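Glutathione s-transferase I (Zea mays, PDB 1AXD) catalyses the conjugation of glutathione to electrophilic compounds and takes part in herbicide detoxification in maize. Local coordinates at residues Thr15-Asp27 with Ile70-Leu82. Sequence-based numbering, arbitrary orientation.
Sequences TRCATALEEAGSD and ICKYAARKNKPEL
The helical segments 15-24 and 70-78 run side by side in the same direction, their axes 6° apart and 8.7 Å from each other at closest approach. In backbone register Cys-17 lies beside Cys-71, Leu-21 beside Ala-74 and Ala-24 beside Lys-79. Small side chains, Cys-17, Ala-20, Ala-24, Cys-71 and Ala-74, permit this spacing, with CB of Ala-20 4.1 Å from CB of Cys-71. At the N-terminal end SG of Cys-17 rests against CB, CG2 and CD1 of Ile-70, while SG of Cys-71 lies over the opposing backbone, 4.0 Å from CA of Cys-17. Further along, CD2 of Leu-21 abuts CB of Ala-74 at 3.4 Å, and CB of Ala-24 faces CB of Asn-78 at 3.7 Å. After Gly-25, whose phi is positive, OG of Ser-26 donates to OD1 of Asn-78 over 2.7 Å, tilted 25° from the carbonyl plane; ND2 of Asn-78 bonds weakly back to O of Lys-77. With an alanine in place of Asn-78, the Ser-26 hydroxyl would probably lose this acceptor and be freer to turn. Lys-79, extended beyond CG, passes along Ala-24 and obliquely crosses Glu-23, whose chain starts with CG anti to N (chi1 -172°) and bends at chi2; the hydrogen bond in their salt bridge, NZ of Lys-79 to OE2 of Glu-23, is weak at 3.4 Å. OE2 also pairs with Arg-199, OE1 bonds OG of Ser-201, and the CG methylene of Glu-23 meets CD1 of Leu-82. In the thioredoxin-like N-terminal domain, Cys-17 and Leu-21 touch Leu-5 of strand 3-6, helices 168-174 and 200-208 pack against helix 14-24, and Arg-76 salt-bridges Asp-95 of the second subunit.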
ATOM      1  N   THR A  15       0.142  15.883  -2.974  1.00 24.42           N
ATOM      2  CA  THR A  15      -1.194  16.369  -3.258  1.00 22.28           C
ATOM      3  C   THR A  15      -2.215  15.317  -2.925  1.00 17.76           C
ATOM      4  O   THR A  15      -3.372  15.637  -2.784  1.00 21.69           O
ATOM      5  CB  THR A  15      -1.323  16.948  -4.688  1.00 22.43           C
ATOM      6  OG1 THR A  15      -0.867  15.996  -5.658  1.00 34.00           O
ATOM      7  CG2 THR A  15      -0.454  18.207  -4.806  1.00 22.72           C
ATOM      8  N   ARG A  16      -1.789  14.077  -2.736  1.00 17.95           N
ATOM      9  CA  ARG A  16      -2.723  13.030  -2.329  1.00 20.25           C
ATOM     10  C   ARG A  16      -3.085  13.389  -0.881  1.00 21.34           C
ATOM     11  O   ARG A  16      -4.243  13.329  -0.516  1.00 22.09           O
ATOM     12  CB  ARG A  16      -2.061  11.641  -2.405  1.00 15.98           C
ATOM     13  CG  ARG A  16      -3.013  10.483  -2.120  1.00 19.79           C
ATOM     14  CD  ARG A  16      -2.410   9.120  -2.414  1.00 16.76           C
ATOM     15  NE  ARG A  16      -2.014   8.944  -3.813  1.00 22.36           N
ATOM     16  CZ  ARG A  16      -0.762   8.722  -4.211  1.00 23.28           C
ATOM     17  NH1 ARG A  16       0.218   8.653  -3.326  1.00 26.02           N
ATOM     18  NH2 ARG A  16      -0.487   8.548  -5.492  1.00 26.73           N
ATOM     19  N   CYS A  17      -2.093  13.830  -0.109  1.00 23.05           N
ATOM     20  CA  CYS A  17      -2.272  14.238   1.278  1.00 20.24           C
ATOM     21  C   CYS A  17      -3.072  15.496   1.341  1.00 22.41           C
ATOM     22  O   CYS A  17      -3.912  15.616   2.219  1.00 27.52           O
ATOM     23  CB  CYS A  17      -0.916  14.502   1.935  1.00 17.36           C
ATOM     24  SG  CYS A  17       0.212  13.124   1.912  1.00 24.35           S
ATOM     25  N   ALA A  18      -2.788  16.455   0.457  1.00 20.10           N
ATOM     26  CA  ALA A  18      -3.515  17.724   0.437  1.00 16.14           C
ATOM     27  C   ALA A  18      -4.955  17.505   0.165  1.00 19.26           C
ATOM     28  O   ALA A  18      -5.772  18.205   0.728  1.00 27.77           O
ATOM     29  CB  ALA A  18      -2.891  18.692  -0.580  1.00 18.45           C
ATOM     30  N   THR A  19      -5.290  16.502  -0.643  1.00 17.59           N
ATOM     31  CA  THR A  19      -6.685  16.207  -0.956  1.00 18.41           C
ATOM     32  C   THR A  19      -7.448  15.805   0.282  1.00 23.35           C
ATOM     33  O   THR A  19      -8.524  16.325   0.516  1.00 29.56           O
ATOM     34  CB  THR A  19      -6.804  15.053  -1.958  1.00 18.42           C
ATOM     35  OG1 THR A  19      -5.951  15.302  -3.075  1.00 18.10           O
ATOM     36  CG2 THR A  19      -8.264  14.917  -2.452  1.00 11.01           C
ATOM     37  N   ALA A  20      -6.905  14.872   1.058  1.00 23.27           N
ATOM     38  CA  ALA A  20      -7.565  14.395   2.269  1.00 22.81           C
ATOM     39  C   ALA A  20      -7.624  15.457   3.350  1.00 24.42           C
ATOM     40  O   ALA A  20      -8.623  15.543   4.052  1.00 23.80           O
ATOM     41  CB  ALA A  20      -6.870  13.115   2.770  1.00 14.47           C
ATOM     42  N   LEU A  21      -6.579  16.268   3.468  1.00 21.59           N
ATOM     43  CA  LEU A  21      -6.542  17.305   4.480  1.00 21.16           C
ATOM     44  C   LEU A  21      -7.578  18.329   4.171  1.00 26.91           C
ATOM     45  O   LEU A  21      -8.269  18.779   5.072  1.00 26.93           O
ATOM     46  CB  LEU A  21      -5.144  17.910   4.537  1.00 22.06           C
ATOM     47  CG  LEU A  21      -4.064  16.976   5.127  1.00 22.73           C
ATOM     48  CD1 LEU A  21      -2.650  17.385   4.671  1.00 23.14           C
ATOM     49  CD2 LEU A  21      -4.135  16.970   6.657  1.00 15.18           C
ATOM     50  N   GLU A  22      -7.736  18.650   2.891  1.00 31.58           N
ATOM     51  CA  GLU A  22      -8.730  19.625   2.449  1.00 31.97           C
ATOM     52  C   GLU A  22     -10.138  19.126   2.675  1.00 34.38           C
ATOM     53  O   GLU A  22     -11.009  19.916   2.992  1.00 40.31           O
ATOM     54  CB  GLU A  22      -8.546  19.937   0.959  1.00 28.89           C
ATOM     55  CG  GLU A  22      -7.302  20.750   0.616  1.00 35.23           C
ATOM     56  CD  GLU A  22      -7.332  22.170   1.169  1.00 38.53           C
ATOM     57  OE1 GLU A  22      -8.430  22.665   1.487  1.00 45.04           O
ATOM     58  OE2 GLU A  22      -6.261  22.806   1.271  1.00 38.85           O
ATOM     59  N   GLU A  23     -10.358  17.831   2.492  1.00 35.96           N
ATOM     60  CA  GLU A  23     -11.671  17.222   2.650  1.00 35.56           C
ATOM     61  C   GLU A  23     -12.049  17.044   4.113  1.00 37.13           C
ATOM     62  O   GLU A  23     -13.207  17.224   4.462  1.00 38.33           O
ATOM     63  CB  GLU A  23     -11.694  15.880   1.910  1.00 32.06           C
ATOM     64  CG  GLU A  23     -13.054  15.213   1.825  1.00 41.04           C
ATOM     65  CD  GLU A  23     -14.057  15.962   0.952  1.00 43.10           C
ATOM     66  OE1 GLU A  23     -13.721  16.318  -0.200  1.00 44.89           O
ATOM     67  OE2 GLU A  23     -15.197  16.172   1.413  1.00 45.30           O
ATOM     68  N   ALA A  24     -11.091  16.681   4.956  1.00 37.53           N
ATOM     69  CA  ALA A  24     -11.368  16.499   6.379  1.00 38.17           C
ATOM     70  C   ALA A  24     -11.507  17.839   7.032  1.00 36.42           C
ATOM     71  O   ALA A  24     -11.973  17.910   8.156  1.00 36.66           O
ATOM     72  CB  ALA A  24     -10.243  15.665   7.049  1.00 32.76           C
ATOM     73  N   GLY A  25     -11.102  18.893   6.328  1.00 36.09           N
ATOM     74  CA  GLY A  25     -11.183  20.232   6.873  1.00 36.47           C
ATOM     75  C   GLY A  25     -10.137  20.436   7.948  1.00 39.53           C
ATOM     76  O   GLY A  25     -10.439  20.940   9.017  1.00 39.77           O
ATOM     77  N   SER A  26      -8.902  20.042   7.646  1.00 40.46           N
ATOM     78  CA  SER A  26      -7.789  20.166   8.581  1.00 38.37           C
ATOM     79  C   SER A  26      -7.077  21.487   8.512  1.00 41.22           C
ATOM     80  O   SER A  26      -7.114  22.149   7.478  1.00 43.33           O
ATOM     81  CB  SER A  26      -6.779  19.052   8.336  1.00 30.33           C
ATOM     82  OG  SER A  26      -7.392  17.788   8.443  1.00 33.31           O
ATOM     83  N   ASP A  27      -6.421  21.855   9.609  1.00 44.19           N
ATOM     84  CA  ASP A  27      -5.653  23.095   9.691  1.00 43.67           C
ATOM     85  C   ASP A  27      -4.250  22.692   9.290  1.00 38.00           C
ATOM     86  O   ASP A  27      -3.638  21.906   9.994  1.00 34.72           O
ATOM     87  CB  ASP A  27      -5.668  23.619  11.139  1.00 51.70           C
ATOM     88  CG  ASP A  27      -5.412  25.126  11.236  1.00 58.63           C
ATOM     89  OD1 ASP A  27      -5.237  25.794  10.189  1.00 63.43           O
ATOM     90  OD2 ASP A  27      -5.397  25.646  12.377  1.00 60.35           O
ATOM     91  N   ILE A  70      -0.470   9.214   6.022  1.00 15.86           N
ATOM     92  CA  ILE A  70      -0.815  10.595   6.383  1.00 17.46           C
ATOM     93  C   ILE A  70      -2.264  10.896   6.099  1.00 19.50           C
ATOM     94  O   ILE A  70      -2.863  11.689   6.806  1.00 22.86           O
ATOM     95  CB  ILE A  70       0.056  11.606   5.606  1.00 18.01           C
ATOM     96  CG1 ILE A  70       1.530  11.444   6.008  1.00 13.59           C
ATOM     97  CG2 ILE A  70      -0.440  13.049   5.859  1.00 17.01           C
ATOM     98  CD1 ILE A  70       2.490  12.207   5.142  1.00  3.65           C
ATOM     99  N   CYS A  71      -2.813  10.259   5.069  1.00 21.74           N
ATOM    100  CA  CYS A  71      -4.200  10.430   4.671  1.00 18.18           C
ATOM    101  C   CYS A  71      -5.132   9.820   5.687  1.00 18.61           C
ATOM    102  O   CYS A  71      -6.045  10.487   6.121  1.00 29.33           O
ATOM    103  CB  CYS A  71      -4.446   9.804   3.282  1.00 22.75           C
ATOM    104  SG  CYS A  71      -3.478  10.486   1.877  1.00 22.03           S
ATOM    105  N   LYS A  72      -4.910   8.577   6.091  1.00 18.36           N
ATOM    106  CA  LYS A  72      -5.792   7.954   7.070  1.00 16.46           C
ATOM    107  C   LYS A  72      -5.790   8.737   8.345  1.00 18.88           C
ATOM    108  O   LYS A  72      -6.808   8.811   8.995  1.00 21.89           O
ATOM    109  CB  LYS A  72      -5.389   6.507   7.346  1.00 17.58           C
ATOM    110  CG  LYS A  72      -5.376   5.619   6.128  1.00 29.19           C
ATOM    111  CD  LYS A  72      -5.161   4.160   6.508  1.00 36.82           C
ATOM    112  CE  LYS A  72      -4.874   3.275   5.280  1.00 43.52           C
ATOM    113  NZ  LYS A  72      -3.574   3.582   4.590  1.00 42.24           N
ATOM    114  N   TYR A  73      -4.663   9.326   8.713  1.00 18.89           N
ATOM    115  CA  TYR A  73      -4.591  10.119   9.932  1.00 18.18           C
ATOM    116  C   TYR A  73      -5.425  11.379   9.870  1.00 20.61           C
ATOM    117  O   TYR A  73      -6.094  11.696  10.834  1.00 25.74           O
ATOM    118  CB  TYR A  73      -3.148  10.490  10.224  1.00 17.75           C
ATOM    119  CG  TYR A  73      -2.979  11.388  11.424  1.00 20.00           C
ATOM    120  CD1 TYR A  73      -3.017  10.872  12.711  1.00 18.96           C
ATOM    121  CD2 TYR A  73      -2.721  12.746  11.268  1.00 20.22           C
ATOM    122  CE1 TYR A  73      -2.792  11.675  13.804  1.00 25.11           C
ATOM    123  CE2 TYR A  73      -2.493  13.557  12.361  1.00 20.56           C
ATOM    124  CZ  TYR A  73      -2.527  13.014  13.623  1.00 24.28           C
ATOM    125  OH  TYR A  73      -2.242  13.796  14.709  1.00 30.08           O
ATOM    126  N   ALA A  74      -5.358  12.122   8.776  1.00 18.33           N
ATOM    127  CA  ALA A  74      -6.137  13.344   8.674  1.00 19.61           C
ATOM    128  C   ALA A  74      -7.617  13.059   8.765  1.00 25.00           C
ATOM    129  O   ALA A  74      -8.359  13.880   9.289  1.00 27.28           O
ATOM    130  CB  ALA A  74      -5.792  14.061   7.383  1.00 23.49           C
ATOM    131  N   ALA A  75      -8.058  11.920   8.242  1.00 26.07           N
ATOM    132  CA  ALA A  75      -9.472  11.563   8.298  1.00 26.85           C
ATOM    133  C   ALA A  75      -9.771  11.072   9.678  1.00 27.40           C
ATOM    134  O   ALA A  75     -10.697  11.544  10.303  1.00 30.21           O
ATOM    135  CB  ALA A  75      -9.793  10.500   7.241  1.00 20.66           C
ATOM    136  N   ARG A  76      -8.941  10.172  10.164  1.00 28.62           N
ATOM    137  CA  ARG A  76      -9.064   9.586  11.487  1.00 32.76           C
ATOM    138  C   ARG A  76      -9.151  10.673  12.577  1.00 33.56           C
ATOM    139  O   ARG A  76      -9.815  10.464  13.581  1.00 33.60           O
ATOM    140  CB  ARG A  76      -7.829   8.703  11.704  1.00 33.28           C
ATOM    141  CG  ARG A  76      -7.900   7.682  12.813  1.00 40.17           C
ATOM    142  CD  ARG A  76      -6.501   7.110  13.078  1.00 45.76           C
ATOM    143  NE  ARG A  76      -6.060   6.168  12.052  1.00 39.78           N
ATOM    144  CZ  ARG A  76      -6.594   4.962  11.889  1.00 39.99           C
ATOM    145  NH1 ARG A  76      -7.586   4.566  12.678  1.00 39.38           N
ATOM    146  NH2 ARG A  76      -6.117   4.141  10.965  1.00 40.71           N
ATOM    147  N   LYS A  77      -8.500  11.813  12.348  1.00 33.53           N
ATOM    148  CA  LYS A  77      -8.465  12.932  13.291  1.00 31.88           C
ATOM    149  C   LYS A  77      -9.516  14.019  13.074  1.00 32.23           C
ATOM    150  O   LYS A  77      -9.921  14.648  14.034  1.00 32.34           O
ATOM    151  CB  LYS A  77      -7.067  13.559  13.250  1.00 30.51           C
ATOM    152  CG  LYS A  77      -6.919  14.910  13.936  1.00 32.40           C
ATOM    153  CD  LYS A  77      -5.616  15.593  13.511  1.00 34.48           C
ATOM    154  CE  LYS A  77      -5.458  16.991  14.109  1.00 37.54           C
ATOM    155  NZ  LYS A  77      -5.228  16.989  15.584  1.00 38.20           N
ATOM    156  N   ASN A  78      -9.926  14.265  11.829  1.00 34.83           N
ATOM    157  CA  ASN A  78     -10.903  15.318  11.534  1.00 31.47           C
ATOM    158  C   ASN A  78     -12.187  14.894  10.893  1.00 29.33           C
ATOM    159  O   ASN A  78     -13.196  15.519  11.149  1.00 32.39           O
ATOM    160  CB  ASN A  78     -10.263  16.417  10.679  1.00 34.70           C
ATOM    161  CG  ASN A  78      -9.309  17.299  11.464  1.00 34.28           C
ATOM    162  OD1 ASN A  78      -8.569  18.073  10.888  1.00 39.25           O
ATOM    163  ND2 ASN A  78      -9.327  17.183  12.782  1.00 35.27           N
ATOM    164  N   LYS A  79     -12.164  13.876  10.041  1.00 25.67           N
ATOM    165  CA  LYS A  79     -13.374  13.414   9.373  1.00 24.89           C
ATOM    166  C   LYS A  79     -13.316  11.922   9.206  1.00 24.65           C
ATOM    167  O   LYS A  79     -13.173  11.438   8.101  1.00 28.47           O
ATOM    168  CB  LYS A  79     -13.525  14.099   8.013  1.00 26.84           C
ATOM    169  CG  LYS A  79     -14.973  14.273   7.564  1.00 29.07           C
ATOM    170  CD  LYS A  79     -15.078  14.888   6.181  1.00 29.62           C
ATOM    171  CE  LYS A  79     -16.536  14.998   5.763  1.00 36.29           C
ATOM    172  NZ  LYS A  79     -16.693  15.180   4.287  1.00 34.65           N
ATOM    173  N   PRO A  80     -13.497  11.174  10.294  1.00 23.00           N
ATOM    174  CA  PRO A  80     -13.466   9.712  10.331  1.00 23.63           C
ATOM    175  C   PRO A  80     -14.447   9.058   9.462  1.00 23.61           C
ATOM    176  O   PRO A  80     -14.260   7.909   9.110  1.00 24.85           O
ATOM    177  CB  PRO A  80     -13.738   9.408  11.800  1.00 23.87           C
ATOM    178  CG  PRO A  80     -14.590  10.539  12.214  1.00 22.82           C
ATOM    179  CD  PRO A  80     -13.889  11.713  11.605  1.00 22.29           C
ATOM    180  N   GLU A  81     -15.500   9.775   9.107  1.00 26.59           N
ATOM    181  CA  GLU A  81     -16.545   9.243   8.250  1.00 29.37           C
ATOM    182  C   GLU A  81     -15.958   8.799   6.927  1.00 31.12           C
ATOM    183  O   GLU A  81     -16.520   7.928   6.282  1.00 30.86           O
ATOM    184  CB  GLU A  81     -17.611  10.310   8.024  1.00 32.63           C
ATOM    185  CG  GLU A  81     -18.327  10.775   9.299  1.00 47.56           C
ATOM    186  CD  GLU A  81     -17.478  11.669  10.200  1.00 53.70           C
ATOM    187  OE1 GLU A  81     -16.701  12.492   9.669  1.00 55.53           O
ATOM    188  OE2 GLU A  81     -17.602  11.555  11.446  1.00 58.05           O
ATOM    189  N   LEU A  82     -14.823   9.380   6.545  1.00 31.00           N
ATOM    190  CA  LEU A  82     -14.143   9.028   5.300  1.00 29.93           C
ATOM    191  C   LEU A  82     -13.505   7.651   5.396  1.00 28.77           C
ATOM    192  O   LEU A  82     -13.054   7.134   4.389  1.00 30.86           O
ATOM    193  CB  LEU A  82     -13.076  10.080   4.959  1.00 25.60           C
ATOM    194  CG  LEU A  82     -13.514  11.464   4.468  1.00 23.75           C
ATOM    195  CD1 LEU A  82     -12.307  12.427   4.442  1.00 22.20           C
ATOM    196  CD2 LEU A  82     -14.147  11.357   3.071  1.00 13.62           C
TER